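Long-range contacts in cpftsy (PDB 4AK9), which probably acts as the GTP-hydrolysing receptor of the chloroplast signal recognition particle, directing proteins to the thylakoid membrane: residues Ile96-Leu100 with Val281-Asp286; Pro291-Val295 with Leu304-Asp308; Leu188-Arg193 with Ala227-Leu232. All coordinates share one frame; numbering follows the deposited sequence.

Contact 1 (Ile96-Leu100 with Val281-Asp286)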
loop_
_atom_site.group_PDB
_atom_site.type_symbol
_atom_site.label_atom_id
_atom_site.label_comp_id
_atom_site.label_asym_id
_atom_site.label_seq_id
_atom_site.Cartn_x
_atom_site.Cartn_y
_atom_site.Cartn_z
ATOM N N ILE A 96 0.932 5.664 -18.527
ATOM C CA ILE A 96 1.885 5.113 -17.567
ATOM C C ILE A 96 3.296 5.281 -18.099
ATOM O O ILE A 96 4.201 5.682 -17.376
ATOM C CB ILE A 96 1.578 3.635 -17.210
ATOM C CG1 ILE A 96 0.257 3.582 -16.455
ATOM C CG2 ILE A 96 2.714 3.051 -16.349
ATOM C CD1 ILE A 96 -0.349 2.187 -16.338
ATOM N N PHE A 97 3.492 5.007 -19.386
ATOM C CA PHE A 97 4.791 5.258 -19.994
ATOM C C PHE A 97 5.222 6.724 -19.852
ATOM O O PHE A 97 6.362 7.013 -19.527
ATOM C CB PHE A 97 4.787 4.847 -21.469
ATOM C CG PHE A 97 6.080 5.130 -22.163
ATOM C CD1 PHE A 97 7.140 4.258 -22.039
ATOM C CD2 PHE A 97 6.247 6.287 -22.916
ATOM C CE1 PHE A 97 8.352 4.531 -22.665
ATOM C CE2 PHE A 97 7.448 6.549 -23.555
ATOM C CZ PHE A 97 8.502 5.670 -23.424
ATOM N N LYS A 98 4.302 7.656 -20.091
ATOM C CA LYS A 98 4.644 9.070 -19.944
ATOM C C LYS A 98 5.040 9.454 -18.531
ATOM O O LYS A 98 6.025 10.167 -18.340
ATOM C CB LYS A 98 3.488 9.944 -20.433
ATOM C CG LYS A 98 3.337 9.852 -21.927
ATOM C CD LYS A 98 2.198 10.705 -22.463
ATOM C CE LYS A 98 2.482 12.206 -22.316
ATOM N NZ LYS A 98 2.124 12.769 -20.975
ATOM N N LEU A 99 4.275 8.988 -17.545
ATOM C CA LEU A 99 4.591 9.281 -16.153
ATOM C C LEU A 99 5.978 8.770 -15.815
ATOM O O LEU A 99 6.686 9.399 -15.030
ATOM C CB LEU A 99 3.602 8.602 -15.219
ATOM C CG LEU A 99 2.229 9.238 -15.070
ATOM C CD1 LEU A 99 1.568 8.619 -13.833
ATOM C CD2 LEU A 99 2.375 10.748 -14.907
ATOM N N LEU A 100 6.374 7.637 -16.410
ATOM C CA LEU A 100 7.688 7.033 -16.115
ATOM C C LEU A 100 8.875 7.742 -16.763
ATOM O O LEU A 100 10.018 7.537 -16.377
ATOM C CB LEU A 100 7.705 5.530 -16.483
ATOM C CG LEU A 100 6.929 4.581 -15.544
ATOM C CD1 LEU A 100 6.703 3.214 -16.265
ATOM C CD2 LEU A 100 7.709 4.370 -14.243
ATOM N N VAL A 281 6.517 0.982 -8.469
ATOM C CA VAL A 281 7.526 1.521 -9.386
ATOM C C VAL A 281 7.074 2.862 -9.989
ATOM O O VAL A 281 7.859 3.830 -10.080
ATOM C CB VAL A 281 7.827 0.515 -10.506
ATOM C CG1 VAL A 281 8.767 1.115 -11.563
ATOM C CG2 VAL A 281 8.424 -0.755 -9.912
ATOM N N VAL A 282 5.833 2.914 -10.448
ATOM C CA VAL A 282 5.312 4.125 -11.065
ATOM C C VAL A 282 5.134 5.223 -10.036
ATOM O O VAL A 282 5.518 6.373 -10.249
ATOM C CB VAL A 282 3.961 3.817 -11.783
ATOM C CG1 VAL A 282 3.447 5.088 -12.515
ATOM C CG2 VAL A 282 4.167 2.663 -12.741
ATOM N N SER A 283 4.597 4.856 -8.889
ATOM C CA SER A 283 4.349 5.825 -7.830
ATOM C C SER A 283 5.621 6.484 -7.337
ATOM O O SER A 283 5.638 7.692 -7.071
ATOM C CB SER A 283 3.657 5.142 -6.663
ATOM O OG SER A 283 2.398 4.586 -7.097
ATOM N N VAL A 284 6.685 5.697 -7.179
ATOM C CA VAL A 284 7.939 6.284 -6.691
ATOM C C VAL A 284 8.550 7.245 -7.716
ATOM O O VAL A 284 9.017 8.328 -7.364
ATOM C CB VAL A 284 8.952 5.206 -6.141
ATOM C CG1 VAL A 284 9.687 4.522 -7.247
ATOM C CG2 VAL A 284 9.994 5.883 -5.248
ATOM N N VAL A 285 8.496 6.895 -8.989
ATOM C CA VAL A 285 9.037 7.783 -10.029
ATOM C C VAL A 285 8.195 9.058 -10.098
ATOM O O VAL A 285 8.732 10.164 -10.131
ATOM C CB VAL A 285 9.084 7.080 -11.385
ATOM C CG1 VAL A 285 9.472 8.096 -12.511
ATOM C CG2 VAL A 285 10.091 5.929 -11.328
ATOM N N ASP A 286 6.873 8.890 -10.086
ATOM C CA ASP A 286 5.932 10.010 -10.123
ATOM C C ASP A 286 6.087 10.964 -8.935
ATOM O O ASP A 286 6.190 12.196 -9.106
ATOM C CB ASP A 286 4.495 9.484 -10.203
ATOM C CG ASP A 286 3.467 10.610 -10.278
ATOM O OD1 ASP A 286 3.744 11.630 -10.966
ATOM O OD2 ASP A 286 2.402 10.495 -9.618
#
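The carboxylate of D286 is the flat side-chain group that takes part here, and L99 brushes it with one methyl, L99 CD2, 4.3 Å from D286 OD1. Polar partners of that carboxylate lie on helix 63-78: K68 makes a salt bridge with OD1 and T65 a hydrogen bond with OD2, so L99 supplies only an apolar neighbour. Two peptide carbonyls in the last turns of helix 85-101 are met by a single methyl, V285 CG1, which sits 4.0 Å from L99 O and 3.9 Å from L100 O.

The rest is aliphatic. L100, with CG anti to its carbonyl carbon (chi1 -74°), sends CD2 across to helix 280-288, where it rests 4.0 Å from V282 CA and 4.1 Å from V285 CG2. V282 divides its two methyls: CG1 meets L99 CD1, while CG2 lies 3.9 Å from I96 CG2, the two side chains crossing at about a right angle. Short, branched valines suit a helix face against which longer leucines must lie, and the axes of the two short helical segments pass 9.6 Å apart at 44°. F312 of helix 309-316 touches both L100 and V282.

The contact joins the final helix of the N-terminal bundle to the GTPase domain. Its two segments meet through apolar surfaces without directional bonds, while D286, through T65 and K68, adds polar ties between bundle and helix 280-288.

Contact 2 (Pro291-Val295 with Leu304-Asp308)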
loop_
_atom_site.group_PDB
_atom_site.type_symbol
_atom_site.label_atom_id
_atom_site.label_comp_id
_atom_site.label_asym_id
_atom_site.label_seq_id
_atom_site.Cartn_x
_atom_site.Cartn_y
_atom_site.Cartn_z
ATOM N N PRO A 291 14.705 8.620 -11.160
ATOM C CA PRO A 291 14.416 7.390 -11.907
ATOM C C PRO A 291 14.663 6.110 -11.098
ATOM O O PRO A 291 15.495 6.046 -10.175
ATOM C CB PRO A 291 15.395 7.475 -13.099
ATOM C CG PRO A 291 16.573 8.268 -12.549
ATOM C CD PRO A 291 15.890 9.328 -11.691
ATOM N N VAL A 292 13.882 5.089 -11.415
ATOM C CA VAL A 292 14.216 3.721 -11.005
ATOM C C VAL A 292 15.256 3.239 -12.029
ATOM O O VAL A 292 15.027 3.341 -13.246
ATOM C CB VAL A 292 12.962 2.812 -11.030
ATOM C CG1 VAL A 292 13.389 1.329 -10.931
ATOM C CG2 VAL A 292 12.011 3.177 -9.876
ATOM N N LYS A 293 16.409 2.755 -11.555
ATOM C CA LYS A 293 17.493 2.381 -12.453
ATOM C C LYS A 293 17.633 0.864 -12.639
ATOM O O LYS A 293 18.048 0.408 -13.720
ATOM C CB LYS A 293 18.827 2.999 -11.975
ATOM C CG LYS A 293 18.823 4.547 -12.058
ATOM C CD LYS A 293 20.234 5.174 -12.142
ATOM C CE LYS A 293 20.056 6.644 -12.622
ATOM N NZ LYS A 293 21.334 7.340 -12.931
ATOM N N PHE A 294 17.292 0.106 -11.597
ATOM C CA PHE A 294 17.251 -1.373 -11.654
ATOM C C PHE A 294 16.018 -1.915 -10.930
ATOM O O PHE A 294 15.541 -1.307 -9.941
ATOM C CB PHE A 294 18.500 -1.964 -10.991
ATOM C CG PHE A 294 19.775 -1.613 -11.709
ATOM C CD1 PHE A 294 20.462 -0.438 -11.399
ATOM C CD2 PHE A 294 20.273 -2.439 -12.695
ATOM C CE1 PHE A 294 21.642 -0.108 -12.075
ATOM C CE2 PHE A 294 21.463 -2.106 -13.392
ATOM C CZ PHE A 294 22.135 -0.930 -13.068
ATOM N N VAL A 295 15.510 -3.060 -11.394
ATOM C CA VAL A 295 14.517 -3.815 -10.626
ATOM C C VAL A 295 15.022 -5.243 -10.362
ATOM O O VAL A 295 15.586 -5.872 -11.256
ATOM C CB VAL A 295 13.178 -3.882 -11.362
ATOM C CG1 VAL A 295 12.517 -2.502 -11.357
ATOM C CG2 VAL A 295 13.387 -4.346 -12.813
ATOM N N LEU A 304 18.877 -9.066 -11.352
ATOM C CA LEU A 304 18.848 -7.611 -11.194
ATOM C C LEU A 304 18.919 -7.020 -12.586
ATOM O O LEU A 304 19.922 -7.164 -13.298
ATOM C CB LEU A 304 20.041 -7.131 -10.368
ATOM C CG LEU A 304 20.038 -5.633 -10.069
ATOM C CD1 LEU A 304 18.937 -5.300 -9.030
ATOM C CD2 LEU A 304 21.424 -5.230 -9.570
ATOM N N GLN A 305 17.836 -6.389 -13.013
ATOM C CA GLN A 305 17.738 -5.956 -14.405
ATOM C C GLN A 305 17.687 -4.441 -14.491
ATOM O O GLN A 305 17.086 -3.791 -13.632
ATOM C CB GLN A 305 16.489 -6.552 -15.055
ATOM C CG GLN A 305 16.609 -8.065 -15.287
ATOM C CD GLN A 305 17.723 -8.372 -16.273
ATOM O OE1 GLN A 305 17.820 -7.729 -17.330
ATOM N NE2 GLN A 305 18.578 -9.335 -15.937
ATOM N N PRO A 306 18.308 -3.878 -15.541
ATOM C CA PRO A 306 18.246 -2.433 -15.750
ATOM C C PRO A 306 16.807 -2.070 -16.109
ATOM O O PRO A 306 16.129 -2.842 -16.790
ATOM C CB PRO A 306 19.189 -2.199 -16.934
ATOM C CG PRO A 306 19.250 -3.553 -17.643
ATOM C CD PRO A 306 19.153 -4.567 -16.541
ATOM N N PHE A 307 16.331 -0.924 -15.627
ATOM C CA PHE A 307 14.951 -0.565 -15.852
ATOM C C PHE A 307 14.729 0.066 -17.230
ATOM O O PHE A 307 15.523 0.877 -17.703
ATOM C CB PHE A 307 14.471 0.396 -14.755
ATOM C CG PHE A 307 13.005 0.696 -14.828
ATOM C CD1 PHE A 307 12.081 -0.235 -14.407
ATOM C CD2 PHE A 307 12.560 1.917 -15.329
ATOM C CE1 PHE A 307 10.700 0.028 -14.486
ATOM C CE2 PHE A 307 11.205 2.191 -15.390
ATOM C CZ PHE A 307 10.280 1.243 -14.976
ATOM N N ASP A 308 13.638 -0.307 -17.886
ATOM C CA ASP A 308 13.212 0.383 -19.096
ATOM C C ASP A 308 11.696 0.533 -19.040
ATOM O O ASP A 308 10.982 -0.449 -18.848
ATOM C CB ASP A 308 13.606 -0.410 -20.346
ATOM C CG ASP A 308 13.079 0.217 -21.608
ATOM O OD1 ASP A 308 13.574 1.314 -21.973
ATOM O OD2 ASP A 308 12.161 -0.358 -22.243
#
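F307 turns its side chain toward V292. F307 CB lies 3.4 Å from V292 O. With CG anti to the backbone N (chi1 -174°), the ring runs across the neighbouring strand, pointing toward helix 280-288: F307 CG is 4.0 Å from V292 CG1, F307 CD2 is 3.5 Å from V292 O, and V292 CB stands over one ring face. F307 CD1 reaches V295 CG1 at 3.8 Å. At the far end CE1 meets V281 CG1 and CZ meets L100 CD2, with the ring of F312 also against it, the planes at about 50°, so a large flat aromatic suits the place where strand, helix and C-terminal helix converge. Cut back to an alanine, this position is likely to leave a gap beside V292 and V295 and to take from V281 and F312 the ring they pack on.

The segments form an antiparallel beta hairpin, strands 292-296 and 304-306, at one border of the GTPase sheet within this chain. V295 and Q305 are a hydrogen-bonded pair: V295 N binds Q305 O at 2.8 Å and Q305 N binds V295 O at 2.9 Å. F307 N adds a third bond, 2.9 Å to K293 O, with the donor lying 53° out of the carbonyl plane. F294 and P306 form the non-hydrogen-bonded pair between them, a position where proline's lack of an N-H costs no bond across the hairpin. The F294 side chain packs on L304 CD1 through CB and on P306 through CD2 and CE2, with L136 and R139 of helix 126-142 beside it.

Contact 3 (Leu188-Arg193 with Ala227-Leu232)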
loop_
_atom_site.group_PDB
_atom_site.type_symbol
_atom_site.label_atom_id
_atom_site.label_comp_id
_atom_site.label_asym_id
_atom_site.label_seq_id
_atom_site.Cartn_x
_atom_site.Cartn_y
_atom_site.Cartn_z
ATOM N N LEU A 188 35.576 3.965 3.340
ATOM C CA LEU A 188 35.240 4.451 2.017
ATOM C C LEU A 188 36.394 5.251 1.392
ATOM O O LEU A 188 36.676 5.110 0.199
ATOM C CB LEU A 188 33.924 5.259 2.043
ATOM C CG LEU A 188 32.662 4.459 2.422
ATOM C CD1 LEU A 188 31.389 5.185 1.996
ATOM C CD2 LEU A 188 32.681 3.097 1.769
ATOM N N SER A 189 37.037 6.105 2.182
ATOM C CA SER A 189 38.087 6.954 1.621
ATOM C C SER A 189 39.300 6.113 1.253
ATOM O O SER A 189 39.917 6.333 0.217
ATOM C CB SER A 189 38.440 8.129 2.547
ATOM O OG SER A 189 38.939 7.701 3.792
ATOM N N GLN A 190 39.610 5.127 2.089
ATOM C CA GLN A 190 40.659 4.160 1.781
ATOM C C GLN A 190 40.374 3.416 0.471
ATOM O O GLN A 190 41.271 3.231 -0.344
ATOM C CB GLN A 190 40.811 3.176 2.939
ATOM C CG GLN A 190 41.890 2.110 2.728
ATOM C CD GLN A 190 42.007 1.170 3.923
ATOM O OE1 GLN A 190 41.544 1.488 5.029
ATOM N NE2 GLN A 190 42.615 0.000 3.703
ATOM N N ALA A 191 39.129 2.988 0.250
ATOM C CA ALA A 191 38.822 2.290 -0.993
ATOM C C ALA A 191 38.901 3.201 -2.196
ATOM O O ALA A 191 39.342 2.781 -3.257
ATOM C CB ALA A 191 37.428 1.656 -0.925
ATOM N N VAL A 192 38.445 4.451 -2.053
ATOM C CA VAL A 192 38.510 5.338 -3.206
ATOM C C VAL A 192 39.965 5.643 -3.581
ATOM O O VAL A 192 40.321 5.604 -4.773
ATOM C CB VAL A 192 37.698 6.621 -3.022
ATOM C CG1 VAL A 192 37.822 7.479 -4.251
ATOM C CG2 VAL A 192 36.209 6.255 -2.797
ATOM N N ARG A 193 40.785 5.888 -2.569
ATOM C CA ARG A 193 42.213 6.150 -2.797
ATOM C C ARG A 193 42.861 4.976 -3.497
ATOM O O ARG A 193 43.595 5.145 -4.472
ATOM C CB ARG A 193 42.930 6.398 -1.470
ATOM C CG ARG A 193 42.587 7.730 -0.829
ATOM C CD ARG A 193 43.614 8.097 0.246
ATOM N NE ARG A 193 43.673 7.116 1.335
ATOM C CZ ARG A 193 42.906 7.173 2.422
ATOM N NH1 ARG A 193 42.021 8.153 2.551
ATOM N NH2 ARG A 193 43.019 6.258 3.382
ATOM N N ALA A 227 33.787 12.255 2.751
ATOM C CA ALA A 227 35.033 11.505 2.623
ATOM C C ALA A 227 35.255 10.983 1.218
ATOM O O ALA A 227 36.381 10.999 0.726
ATOM C CB ALA A 227 35.072 10.366 3.607
ATOM N N VAL A 228 34.191 10.497 0.576
ATOM C CA VAL A 228 34.302 10.014 -0.786
ATOM C C VAL A 228 34.668 11.167 -1.725
ATOM O O VAL A 228 35.599 11.032 -2.527
ATOM C CB VAL A 228 32.966 9.309 -1.253
ATOM C CG1 VAL A 228 32.915 9.168 -2.760
ATOM C CG2 VAL A 228 32.853 7.930 -0.609
ATOM N N SER A 229 33.951 12.292 -1.624
ATOM C CA SER A 229 34.224 13.451 -2.504
ATOM C C SER A 229 35.601 14.085 -2.266
ATOM O O SER A 229 36.200 14.642 -3.181
ATOM C CB SER A 229 33.144 14.526 -2.370
ATOM O OG SER A 229 31.905 14.042 -2.878
ATOM N N LYS A 230 36.083 14.011 -1.040
ATOM C CA LYS A 230 37.431 14.510 -0.746
ATOM C C LYS A 230 38.504 13.615 -1.374
ATOM O O LYS A 230 39.510 14.109 -1.897
ATOM C CB LYS A 230 37.641 14.590 0.751
ATOM C CG LYS A 230 39.046 15.001 1.149
ATOM C CD LYS A 230 39.102 15.301 2.625
ATOM C CE LYS A 230 40.539 15.340 3.102
ATOM N NZ LYS A 230 40.594 15.708 4.547
ATOM N N ALA A 231 38.296 12.299 -1.334
ATOM C CA ALA A 231 39.253 11.374 -1.952
ATOM C C ALA A 231 39.228 11.487 -3.460
ATOM O O ALA A 231 40.246 11.298 -4.118
ATOM C CB ALA A 231 38.968 9.936 -1.532
ATOM N N LEU A 232 38.060 11.781 -4.018
ATOM C CA LEU A 232 37.939 11.935 -5.464
ATOM C C LEU A 232 36.810 12.892 -5.758
ATOM O O LEU A 232 35.633 12.583 -5.500
ATOM C CB LEU A 232 37.694 10.565 -6.128
ATOM C CG LEU A 232 37.621 10.519 -7.647
ATOM C CD1 LEU A 232 38.944 10.985 -8.280
ATOM C CD2 LEU A 232 37.320 9.093 -8.089
#
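Helices 184-197 and 215-231 are neighbours flanking the parallel sheet of the GTPase domain, and V192 is the main point of contact between them. Its CG1, anti to the backbone N (chi1 180°), lies 3.6 Å from L232 CB, just where the second helix ends, and 3.8 Å from A231 CB. One turn earlier, L188 CB meets V228 CG2 at 3.9 Å, while V192 CG2 touches the same V228 methyl from the other turn. L188 also reaches A150 of strand 147-150, so it fills the space between helix and sheet.

Toward the outer side the residues shrink. S189 CB faces A227 CB at 4.2 Å, and its hydroxyl, turned back along its own helix, is hydrogen-bonded to A186 O. With side chains this small the axes of the two short helical segments can approach to 8.5 Å at 26°. R193 skirts the border: its CG passes A231 CB, and one guanidinium face lies over S189 O and Q190 CA of its own helix.

Such nearly parallel helices, linked through strand 202-205 by successive beta-alpha-beta crossovers, are typical of the P-loop NTPase fold.

How the contacts relate
From the N terminus, the chain first passes 96-100, at the end of the helical bundle, and the partner of that segment comes only 181 residues later, at 281-286. Contact 1 thus closes the longest loop, tying bundle to GTPase domain. Contact 3 opens and closes wholly within that loop, joining two helices of the GTPase domain about 34 Å away, centre to centre, on the opposite side of the chain's centre. Contact 2 follows in series, a short hairpin closed beyond helix 280-288. Contacts 1 and 2 touch: V285 CG2, 3.7 Å from V292 CG2, joins helix to hairpin, and L100, reaching F307, brings the bundle's end to the same hairpin. None of the three loops cross.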